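Local coordinates for protein SCO1 homolog 1, mitochondrial (Arabidopsis thaliana, PDB 6N5U), which binds copper(I) and is thought to act as a metallochaperone for inserting copper into the CuA site of cytochrome c oxidase, at residues T33-G38 / Y136-E141; P47-K52 / Y148-D153; Y113-M118 / D130-M135. All coordinates share one frame; numbering follows the deposited sequence.

Interaction 1: T33-G38 / Y136-E141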
loop_
_atom_site.group_PDB
_atom_site.type_symbol
_atom_site.label_atom_id
_atom_site.label_comp_id
_atom_site.label_asym_id
_atom_site.label_seq_id
_atom_site.Cartn_x
_atom_site.Cartn_y
_atom_site.Cartn_z
ATOM N N THR A 33 -2.405 8.540 -5.353
ATOM C CA THR A 33 -2.411 7.324 -4.546
ATOM C C THR A 33 -1.010 6.829 -4.207
ATOM O O THR A 33 -0.112 6.901 -5.054
ATOM C CB THR A 33 -3.241 6.275 -5.310
ATOM O OG1 THR A 33 -4.570 6.766 -5.489
ATOM C CG2 THR A 33 -3.287 4.924 -4.630
ATOM N N ILE A 34 -0.829 6.298 -2.980
ATOM C CA ILE A 34 0.436 5.684 -2.560
ATOM C C ILE A 34 0.136 4.242 -2.201
ATOM O O ILE A 34 -0.639 4.017 -1.283
ATOM C CB ILE A 34 1.218 6.435 -1.431
ATOM C CG1 ILE A 34 1.549 7.893 -1.836
ATOM C CG2 ILE A 34 2.503 5.666 -1.073
ATOM C CD1 ILE A 34 2.008 8.818 -0.699
ATOM N N LEU A 35 0.725 3.263 -2.928
ATOM C CA LEU A 35 0.475 1.828 -2.690
ATOM C C LEU A 35 1.611 1.209 -1.879
ATOM O O LEU A 35 2.769 1.386 -2.241
ATOM C CB LEU A 35 0.309 1.029 -3.999
ATOM C CG LEU A 35 -0.564 1.565 -5.126
ATOM C CD1 LEU A 35 -0.191 0.890 -6.426
ATOM C CD2 LEU A 35 -2.025 1.282 -4.889
ATOM N N TYR A 36 1.284 0.514 -0.782
ATOM C CA TYR A 36 2.251 -0.149 0.091
ATOM C C TYR A 36 1.856 -1.610 0.153
ATOM O O TYR A 36 0.699 -1.935 0.445
ATOM C CB TYR A 36 2.329 0.487 1.523
ATOM C CG TYR A 36 3.227 -0.279 2.479
ATOM C CD1 TYR A 36 4.614 -0.169 2.402
ATOM C CD2 TYR A 36 2.696 -1.181 3.398
ATOM C CE1 TYR A 36 5.452 -0.954 3.201
ATOM C CE2 TYR A 36 3.522 -1.971 4.204
ATOM C CZ TYR A 36 4.901 -1.844 4.111
ATOM O OH TYR A 36 5.732 -2.604 4.905
ATOM N N PHE A 37 2.804 -2.490 -0.141
ATOM C CA PHE A 37 2.537 -3.932 -0.104
ATOM C C PHE A 37 3.032 -4.439 1.247
ATOM O O PHE A 37 4.171 -4.136 1.641
ATOM C CB PHE A 37 3.233 -4.640 -1.285
ATOM C CG PHE A 37 2.615 -4.392 -2.654
ATOM C CD1 PHE A 37 2.798 -3.178 -3.312
ATOM C CD2 PHE A 37 1.875 -5.387 -3.295
ATOM C CE1 PHE A 37 2.212 -2.938 -4.553
ATOM C CE2 PHE A 37 1.294 -5.149 -4.547
ATOM C CZ PHE A 37 1.459 -3.918 -5.159
ATOM N N GLY A 38 2.154 -5.127 1.963
ATOM C CA GLY A 38 2.465 -5.645 3.288
ATOM C C GLY A 38 1.629 -6.835 3.690
ATOM O O GLY A 38 0.985 -7.442 2.839
ATOM N N TYR A 136 4.644 3.121 -3.796
ATOM C CA TYR A 136 4.492 3.543 -5.183
ATOM C C TYR A 136 3.558 4.715 -5.285
ATOM O O TYR A 136 2.375 4.584 -4.964
ATOM C CB TYR A 136 3.927 2.386 -6.033
ATOM C CG TYR A 136 4.822 1.184 -6.180
ATOM C CD1 TYR A 136 5.970 1.239 -6.965
ATOM C CD2 TYR A 136 4.488 -0.034 -5.596
ATOM C CE1 TYR A 136 6.775 0.119 -7.152
ATOM C CE2 TYR A 136 5.280 -1.170 -5.791
ATOM C CZ TYR A 136 6.422 -1.088 -6.573
ATOM O OH TYR A 136 7.285 -2.149 -6.697
ATOM N N LEU A 137 4.068 5.858 -5.734
ATOM C CA LEU A 137 3.208 7.016 -5.868
ATOM C C LEU A 137 2.624 6.974 -7.276
ATOM O O LEU A 137 3.338 7.185 -8.259
ATOM C CB LEU A 137 3.969 8.328 -5.545
ATOM C CG LEU A 137 3.370 9.660 -6.032
ATOM C CD1 LEU A 137 2.275 10.161 -5.099
ATOM C CD2 LEU A 137 4.443 10.686 -6.209
ATOM N N MET A 138 1.342 6.599 -7.356
ATOM C CA MET A 138 0.530 6.545 -8.572
ATOM C C MET A 138 -0.166 7.898 -8.660
ATOM O O MET A 138 -0.462 8.499 -7.622
ATOM C CB MET A 138 -0.552 5.446 -8.468
ATOM C CG MET A 138 -0.016 4.045 -8.277
ATOM S SD MET A 138 1.032 3.481 -9.641
ATOM C CE MET A 138 2.470 3.281 -8.790
ATOM N N SER A 139 -0.434 8.371 -9.884
ATOM C CA SER A 139 -1.097 9.652 -10.126
ATOM C C SER A 139 -2.659 9.533 -10.212
ATOM O O SER A 139 -3.174 8.412 -10.072
ATOM C CB SER A 139 -0.497 10.323 -11.359
ATOM O OG SER A 139 -0.436 9.456 -12.477
ATOM N N PRO A 140 -3.437 10.641 -10.426
ATOM C CA PRO A 140 -4.907 10.508 -10.506
ATOM C C PRO A 140 -5.438 9.717 -11.708
ATOM O O PRO A 140 -6.638 9.437 -11.765
ATOM C CB PRO A 140 -5.396 11.962 -10.508
ATOM C CG PRO A 140 -4.239 12.764 -9.999
ATOM C CD PRO A 140 -3.050 12.061 -10.553
ATOM N N GLU A 141 -4.558 9.357 -12.658
ATOM C CA GLU A 141 -4.917 8.518 -13.811
ATOM C C GLU A 141 -4.258 7.137 -13.666
ATOM O O GLU A 141 -4.190 6.377 -14.631
ATOM C CB GLU A 141 -4.577 9.170 -15.174
ATOM C CG GLU A 141 -5.156 10.564 -15.433
ATOM C CD GLU A 141 -6.635 10.853 -15.208
ATOM O OE1 GLU A 141 -7.486 10.098 -15.732
ATOM O OE2 GLU A 141 -6.940 11.858 -14.524
#

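Interaction 2: P47-K52 / Y148-D153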
loop_
_atom_site.group_PDB
_atom_site.type_symbol
_atom_site.label_atom_id
_atom_site.label_comp_id
_atom_site.label_asym_id
_atom_site.label_seq_id
_atom_site.Cartn_x
_atom_site.Cartn_y
_atom_site.Cartn_z
ATOM N N PRO A 47 3.924 -2.171 10.344
ATOM C CA PRO A 47 3.388 -1.124 11.235
ATOM C C PRO A 47 4.176 0.197 11.144
ATOM O O PRO A 47 3.546 1.252 11.032
ATOM C CB PRO A 47 3.475 -1.766 12.624
ATOM C CG PRO A 47 3.363 -3.199 12.373
ATOM C CD PRO A 47 4.149 -3.423 11.108
ATOM N N ASP A 48 5.537 0.139 11.091
ATOM C CA ASP A 48 6.381 1.335 10.991
ATOM C C ASP A 48 6.168 2.117 9.701
ATOM O O ASP A 48 6.012 3.336 9.741
ATOM C CB ASP A 48 7.874 1.007 11.173
ATOM C CG ASP A 48 8.268 0.480 12.537
ATOM O OD1 ASP A 48 7.482 0.655 13.499
ATOM O OD2 ASP A 48 9.360 -0.117 12.646
ATOM N N GLU A 49 6.211 1.415 8.564
ATOM C CA GLU A 49 6.039 1.956 7.219
ATOM C C GLU A 49 4.689 2.616 7.028
ATOM O O GLU A 49 4.616 3.692 6.428
ATOM C CB GLU A 49 6.252 0.852 6.189
ATOM C CG GLU A 49 7.688 0.358 6.167
ATOM C CD GLU A 49 8.712 1.411 5.800
ATOM O OE1 GLU A 49 8.786 1.751 4.597
ATOM O OE2 GLU A 49 9.419 1.910 6.708
ATOM N N LEU A 50 3.623 1.991 7.581
ATOM C CA LEU A 50 2.278 2.534 7.522
ATOM C C LEU A 50 2.127 3.721 8.430
ATOM O O LEU A 50 1.478 4.690 8.035
ATOM C CB LEU A 50 1.209 1.480 7.807
ATOM C CG LEU A 50 0.950 0.456 6.698
ATOM C CD1 LEU A 50 0.125 -0.683 7.239
ATOM C CD2 LEU A 50 0.293 1.111 5.446
ATOM N N ILE A 51 2.736 3.683 9.630
ATOM C CA ILE A 51 2.675 4.838 10.546
ATOM C C ILE A 51 3.306 6.042 9.803
ATOM O O ILE A 51 2.676 7.108 9.747
ATOM C CB ILE A 51 3.305 4.575 11.958
ATOM C CG1 ILE A 51 2.445 3.625 12.805
ATOM C CG2 ILE A 51 3.525 5.893 12.712
ATOM C CD1 ILE A 51 3.217 2.882 13.924
ATOM N N LYS A 52 4.506 5.828 9.178
ATOM C CA LYS A 52 5.244 6.793 8.341
ATOM C C LYS A 52 4.321 7.321 7.241
ATOM O O LYS A 52 4.168 8.525 7.114
ATOM C CB LYS A 52 6.465 6.114 7.683
ATOM C CG LYS A 52 7.436 7.076 6.976
ATOM C CD LYS A 52 8.135 6.487 5.743
ATOM C CE LYS A 52 8.976 5.257 6.002
ATOM N NZ LYS A 52 9.630 4.790 4.751
ATOM N N TYR A 148 9.438 4.844 -3.424
ATOM C CA TYR A 148 9.976 5.242 -2.115
ATOM C C TYR A 148 10.305 4.000 -1.255
ATOM O O TYR A 148 9.403 3.238 -0.863
ATOM C CB TYR A 148 9.004 6.186 -1.379
ATOM C CG TYR A 148 8.758 7.491 -2.102
ATOM C CD1 TYR A 148 9.607 8.582 -1.925
ATOM C CD2 TYR A 148 7.659 7.649 -2.940
ATOM C CE1 TYR A 148 9.397 9.775 -2.606
ATOM C CE2 TYR A 148 7.432 8.843 -3.618
ATOM C CZ TYR A 148 8.306 9.902 -3.450
ATOM O OH TYR A 148 8.092 11.073 -4.131
ATOM N N GLY A 149 11.595 3.826 -0.968
ATOM C CA GLY A 149 12.101 2.717 -0.166
ATOM C C GLY A 149 11.999 2.881 1.346
ATOM O O GLY A 149 11.413 3.850 1.848
ATOM N N LYS A 150 12.577 1.905 2.083
ATOM C CA LYS A 150 12.615 1.822 3.553
ATOM C C LYS A 150 13.362 2.996 4.198
ATOM O O LYS A 150 12.991 3.430 5.288
ATOM C CB LYS A 150 13.250 0.468 3.983
ATOM C CG LYS A 150 13.459 0.250 5.499
ATOM C CD LYS A 150 12.147 0.049 6.307
ATOM C CE LYS A 150 12.289 0.299 7.807
ATOM N NZ LYS A 150 10.983 0.243 8.545
ATOM N N ASN A 151 14.401 3.502 3.531
ATOM C CA ASN A 151 15.282 4.562 4.026
ATOM C C ASN A 151 14.630 5.967 4.243
ATOM O O ASN A 151 15.171 6.773 5.019
ATOM C CB ASN A 151 16.511 4.673 3.134
ATOM C CG ASN A 151 17.444 3.493 3.267
ATOM O OD1 ASN A 151 17.198 2.524 4.009
ATOM N ND2 ASN A 151 18.551 3.554 2.547
ATOM N N HIS A 152 13.478 6.234 3.594
ATOM C CA HIS A 152 12.736 7.479 3.733
ATOM C C HIS A 152 12.147 7.631 5.135
ATOM O O HIS A 152 11.752 6.641 5.741
ATOM C CB HIS A 152 11.610 7.564 2.694
ATOM C CG HIS A 152 12.082 7.957 1.331
ATOM N ND1 HIS A 152 12.439 9.264 1.037
ATOM C CD2 HIS A 152 12.262 7.198 0.229
ATOM C CE1 HIS A 152 12.818 9.257 -0.228
ATOM N NE2 HIS A 152 12.734 8.036 -0.757
ATOM N N ASP A 153 12.165 8.869 5.667
ATOM C CA ASP A 153 11.575 9.321 6.914
ATOM C C ASP A 153 10.278 10.036 6.503
ATOM O O ASP A 153 10.099 10.302 5.312
ATOM C CB ASP A 153 12.508 10.383 7.538
ATOM C CG ASP A 153 13.571 9.940 8.499
ATOM O OD1 ASP A 153 13.637 8.710 8.801
ATOM O OD2 ASP A 153 14.338 10.815 8.959
#

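Interaction 3: Y113-M118 / D130-M135. With CU1 (copper (I) ion), chain D.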
loop_
_atom_site.group_PDB
_atom_site.type_symbol
_atom_site.label_atom_id
_atom_site.label_comp_id
_atom_site.label_asym_id
_atom_site.label_seq_id
_atom_site.Cartn_x
_atom_site.Cartn_y
_atom_site.Cartn_z
ATOM N N TYR A 113 3.463 -5.012 -10.302
ATOM C CA TYR A 113 4.215 -4.000 -9.564
ATOM C C TYR A 113 5.664 -4.434 -9.293
ATOM O O TYR A 113 6.410 -3.692 -8.692
ATOM C CB TYR A 113 3.445 -3.587 -8.274
ATOM C CG TYR A 113 2.241 -2.735 -8.628
ATOM C CD1 TYR A 113 1.038 -3.322 -9.009
ATOM C CD2 TYR A 113 2.349 -1.349 -8.731
ATOM C CE1 TYR A 113 -0.039 -2.551 -9.444
ATOM C CE2 TYR A 113 1.278 -0.566 -9.164
ATOM C CZ TYR A 113 0.081 -1.172 -9.513
ATOM O OH TYR A 113 -0.977 -0.407 -9.953
ATOM N N ARG A 114 6.076 -5.605 -9.786
ATOM C CA ARG A 114 7.442 -6.117 -9.603
ATOM C C ARG A 114 7.784 -6.273 -8.111
ATOM O O ARG A 114 8.838 -5.842 -7.639
ATOM C CB ARG A 114 8.497 -5.281 -10.379
ATOM C CG ARG A 114 8.122 -4.827 -11.810
ATOM C CD ARG A 114 7.667 -5.977 -12.668
ATOM N NE ARG A 114 7.554 -5.622 -14.073
ATOM C CZ ARG A 114 6.813 -6.296 -14.941
ATOM N NH1 ARG A 114 6.073 -7.322 -14.536
ATOM N NH2 ARG A 114 6.794 -5.943 -16.220
ATOM N N VAL A 115 6.861 -6.873 -7.370
ATOM C CA VAL A 115 6.995 -7.098 -5.936
ATOM C C VAL A 115 7.373 -8.564 -5.658
ATOM O O VAL A 115 6.746 -9.491 -6.184
ATOM C CB VAL A 115 5.711 -6.655 -5.166
ATOM C CG1 VAL A 115 5.760 -7.064 -3.695
ATOM C CG2 VAL A 115 5.491 -5.150 -5.292
ATOM N N TYR A 116 8.410 -8.758 -4.834
ATOM C CA TYR A 116 8.835 -10.068 -4.369
ATOM C C TYR A 116 8.059 -10.357 -3.067
ATOM O O TYR A 116 7.932 -9.474 -2.217
ATOM C CB TYR A 116 10.360 -10.062 -4.097
ATOM C CG TYR A 116 10.809 -11.087 -3.075
ATOM C CD1 TYR A 116 10.851 -12.441 -3.390
ATOM C CD2 TYR A 116 11.175 -10.703 -1.786
ATOM C CE1 TYR A 116 11.217 -13.391 -2.441
ATOM C CE2 TYR A 116 11.578 -11.644 -0.840
ATOM C CZ TYR A 116 11.594 -12.988 -1.172
ATOM O OH TYR A 116 11.985 -13.929 -0.251
ATOM N N TYR A 117 7.567 -11.586 -2.909
ATOM C CA TYR A 117 6.899 -12.038 -1.689
ATOM C C TYR A 117 7.056 -13.549 -1.555
ATOM O O TYR A 117 6.878 -14.285 -2.531
ATOM C CB TYR A 117 5.447 -11.526 -1.562
ATOM C CG TYR A 117 4.417 -12.221 -2.417
ATOM C CD1 TYR A 117 4.216 -11.851 -3.744
ATOM C CD2 TYR A 117 3.576 -13.185 -1.878
ATOM C CE1 TYR A 117 3.268 -12.495 -4.538
ATOM C CE2 TYR A 117 2.625 -13.834 -2.660
ATOM C CZ TYR A 117 2.471 -13.486 -3.992
ATOM O OH TYR A 117 1.542 -14.143 -4.761
ATOM N N MET A 118 7.482 -14.009 -0.386
ATOM C CA MET A 118 7.728 -15.430 -0.146
ATOM C C MET A 118 7.483 -15.798 1.316
ATOM O O MET A 118 8.025 -15.175 2.223
ATOM C CB MET A 118 9.167 -15.762 -0.523
ATOM C CG MET A 118 9.481 -17.229 -0.522
ATOM S SD MET A 118 11.230 -17.486 -0.914
ATOM C CE MET A 118 11.179 -17.311 -2.725
ATOM N N ASP A 130 8.175 -12.781 3.677
ATOM C CA ASP A 130 9.355 -11.987 3.350
ATOM C C ASP A 130 8.982 -11.252 2.059
ATOM O O ASP A 130 8.512 -11.877 1.110
ATOM C CB ASP A 130 10.552 -12.922 3.138
ATOM C CG ASP A 130 11.881 -12.243 2.930
ATOM O OD1 ASP A 130 12.001 -11.058 3.274
ATOM O OD2 ASP A 130 12.805 -12.906 2.436
ATOM N N HIS A 131 9.104 -9.930 2.048
ATOM C CA HIS A 131 8.678 -9.150 0.883
ATOM C C HIS A 131 9.447 -7.863 0.692
ATOM O O HIS A 131 10.218 -7.452 1.567
ATOM C CB HIS A 131 7.163 -8.851 0.965
ATOM C CG HIS A 131 6.794 -7.996 2.149
ATOM N ND1 HIS A 131 6.715 -6.619 2.047
ATOM C CD2 HIS A 131 6.545 -8.355 3.428
ATOM C CE1 HIS A 131 6.366 -6.197 3.246
ATOM N NE2 HIS A 131 6.248 -7.215 4.107
ATOM N N SER A 132 9.210 -7.225 -0.465
ATOM C CA SER A 132 9.828 -5.971 -0.895
ATOM C C SER A 132 9.239 -4.840 -0.055
ATOM O O SER A 132 8.011 -4.772 0.091
ATOM C CB SER A 132 9.526 -5.716 -2.370
ATOM O OG SER A 132 9.647 -6.862 -3.193
ATOM N N ILE A 133 10.098 -4.000 0.552
ATOM C CA ILE A 133 9.632 -2.860 1.370
ATOM C C ILE A 133 9.589 -1.699 0.413
ATOM O O ILE A 133 10.628 -1.103 0.071
ATOM C CB ILE A 133 10.448 -2.626 2.660
ATOM C CG1 ILE A 133 10.425 -3.904 3.519
ATOM C CG2 ILE A 133 9.900 -1.420 3.436
ATOM C CD1 ILE A 133 11.751 -4.308 4.090
ATOM N N VAL A 134 8.376 -1.469 -0.124
ATOM C CA VAL A 134 8.131 -0.559 -1.228
ATOM C C VAL A 134 6.875 0.344 -1.076
ATOM O O VAL A 134 5.888 -0.070 -0.494
ATOM C CB VAL A 134 8.017 -1.480 -2.486
ATOM C CG1 VAL A 134 7.571 -0.717 -3.700
ATOM C CG2 VAL A 134 9.328 -2.191 -2.795
ATOM N N MET A 135 6.919 1.548 -1.664
ATOM C CA MET A 135 5.810 2.492 -1.777
ATOM C C MET A 135 5.831 3.028 -3.197
ATOM O O MET A 135 6.904 3.341 -3.745
ATOM C CB MET A 135 5.858 3.634 -0.744
ATOM C CG MET A 135 5.575 3.172 0.650
ATOM S SD MET A 135 5.768 4.384 1.951
ATOM C CE MET A 135 7.583 4.836 1.745
HETATM CU CU CU1 D . 6.088 -6.532 6.540
#

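Interaction 1: T33-G38 / Y136-E141
Phe-37 and Tyr-136 meet ring against ring, their side chains crossing at about a right angle: Phe-37 CE1 lies at the edge of the tyrosine ring, near its plane and 3.8 Å from Tyr-136 CE2. The hydroxyl of Tyr-136 probably hydrogen-bonds to Tyr-113 O. On the same face of the sheet Leu-35 CD1 packs 3.7 Å from Met-138 CG, which lies anti to its own carbonyl carbon (chi1 -60°), and these two side chains too are crossed at about a right angle. On the other face, between these strands, Ile-34 CG1 meets Leu-137 CD1 at 4.0 Å. Replacing the tyrosine by an alanine here would remove the whole ring and would probably open a gap beside Phe-37 and leave Tyr-113 O without its hydroxyl partner.

These neighbours are set by an antiparallel ladder in the thioredoxin fold of this SCO-family domain, where strand 32-38 takes strand 135-138 as its neighbour, the short axes 149° apart. Thr-33 with Met-138 and Leu-35 with Tyr-136 are hydrogen-bonded pairs, and Ile-34 with Leu-137 is the non-hydrogen-bonded pair between them. Thr-33 N gives to Met-138 O at 3.0 Å and Met-138 N returns to Thr-33 O at 2.7 Å. Leu-35 N reaches Tyr-136 O at 2.9 Å, while Tyr-136 N bonds to Leu-35 O at 3.0 Å. Weaker CA-H...O contacts from Ile-34 and Leu-137 fill the middle of the ladder.

Farther out, strand 68-74 bonds to the other edge of 32-38 through Ile-34, Tyr-36 and Gly-38. Helix 45-64 covers Ile-34 with Leu-53 and Ile-57, whereas Leu-28 and Tyr-113 pack on Leu-35. Thr-33 OG1 is taken up by Lys-31 O, just before the strand.

Interaction 2: P47-K52 / Y148-D153
Lys-150 lays the end of its chain obliquely across the carboxylate of Glu-49, with CD 3.3 Å from Glu-49 OE2 and NZ in a salt bridge to that same oxygen at 2.9 Å. The ammonium comes from above the carboxylate plane, 42° out of it. Although the lysine's CB points away from the helix, the bend at chi2 (70°) carries the rest of the chain back to Glu-49. A second salt bridge, from Lys-52 NZ one helical turn farther on, meets Glu-49 OE1 at 3.2 Å on its syn side, 30° out of the carboxylate plane, completing a Glu-49/Lys-52/Lys-150 network. Lys-52 in turn reaches across to the loop: its NZ makes a weak hydrogen bond to His-152 O at 3.0 Å, and its CG packs near the backbone of Asp-153. The acceptor belongs to a type I turn, Gly-149 to His-152, which leads into helix 154-167. Within the thioredoxin fold, the contact therefore ties helix 45-64, whose first turn carries the copper ligand Cys-46, to the turn after strand 144-148. With an ammonium group on each of its oxygens, the Glu-49 carboxylate is likely to be stabilised as an anion, and its rotation should be restricted.

Interaction 3: Y113-M118 / D130-M135
The Tyr-116 ring stands nearly perpendicular to the Asp-130 carboxylate, their planes 88° apart, with Asp-130 OD2 at the ring's edge and in its plane. Tyr-116 OH donates to that oxygen over 3.0 Å, approaching from above the carboxylate, 53° out of its plane. Met-118 N lies over one face of the tyrosine, offset toward the rim, and Met-118 CE sits at the edge. The His-131 ring is likewise met at its edge and in plane, by copper: NE2 binds the ion at 2.5 Å, and Cys-42 and Cys-46 supply the other two ligands.

His-131 ends strand 127-131 and Tyr-116 directly precedes strand 117-121, at the base of the beta hairpin that in this thioredoxin-fold domain brings the histidine to the two cysteines. Tyr-117 and His-131 form a non-hydrogen-bonded pair, and their side chains leave on the same face. Met-118 and Asp-130 are the hydrogen-bonded pair beside it: Met-118 N reaches Asp-130 O at 2.8 Å, in the carbonyl plane, and Asp-130 N bonds back to Met-118 O.

Just beyond the paired strands, Ser-132 takes over. Its OG accepts the Tyr-116 N-H at 2.8 Å, while Ser-132 N donates to Tyr-116 O at 3.1 Å. With CG of the histidine between its backbone N and carbonyl carbon (chi1 63°), His-131 ND1, the other ring nitrogen, donates to Ser-132 O at 3.0 Å from above the carbonyl plane, which should limit rotation of the ring. Val-115, whose CG1 packs near Ser-132 OG, also rests on Phe-37 of strand 32-38.

In the fold
The centres of the three contacts lie about 14 Å from one another within one thioredoxin-fold domain. Along the chain, interactions 1 and 2 cross, their segments alternating, and interaction 3 is nested inside the loop each of them closes. Strand 32-38 of interaction 1 is followed in the chain by helix 45-64 of interaction 2, and Tyr-36 packs on Glu-49 and Leu-50. The hairpin of interaction 3 runs on through 132-134 into strand 135-138, which pairs with strand 144-148 ahead of the turn in interaction 2. His-131 CE1 also approaches Phe-37 O. The hairpin histidine, Cys-42 and Cys-46 thus gather by the end of strand 32-38, consistent with a copper site assembled from separate parts of the fold.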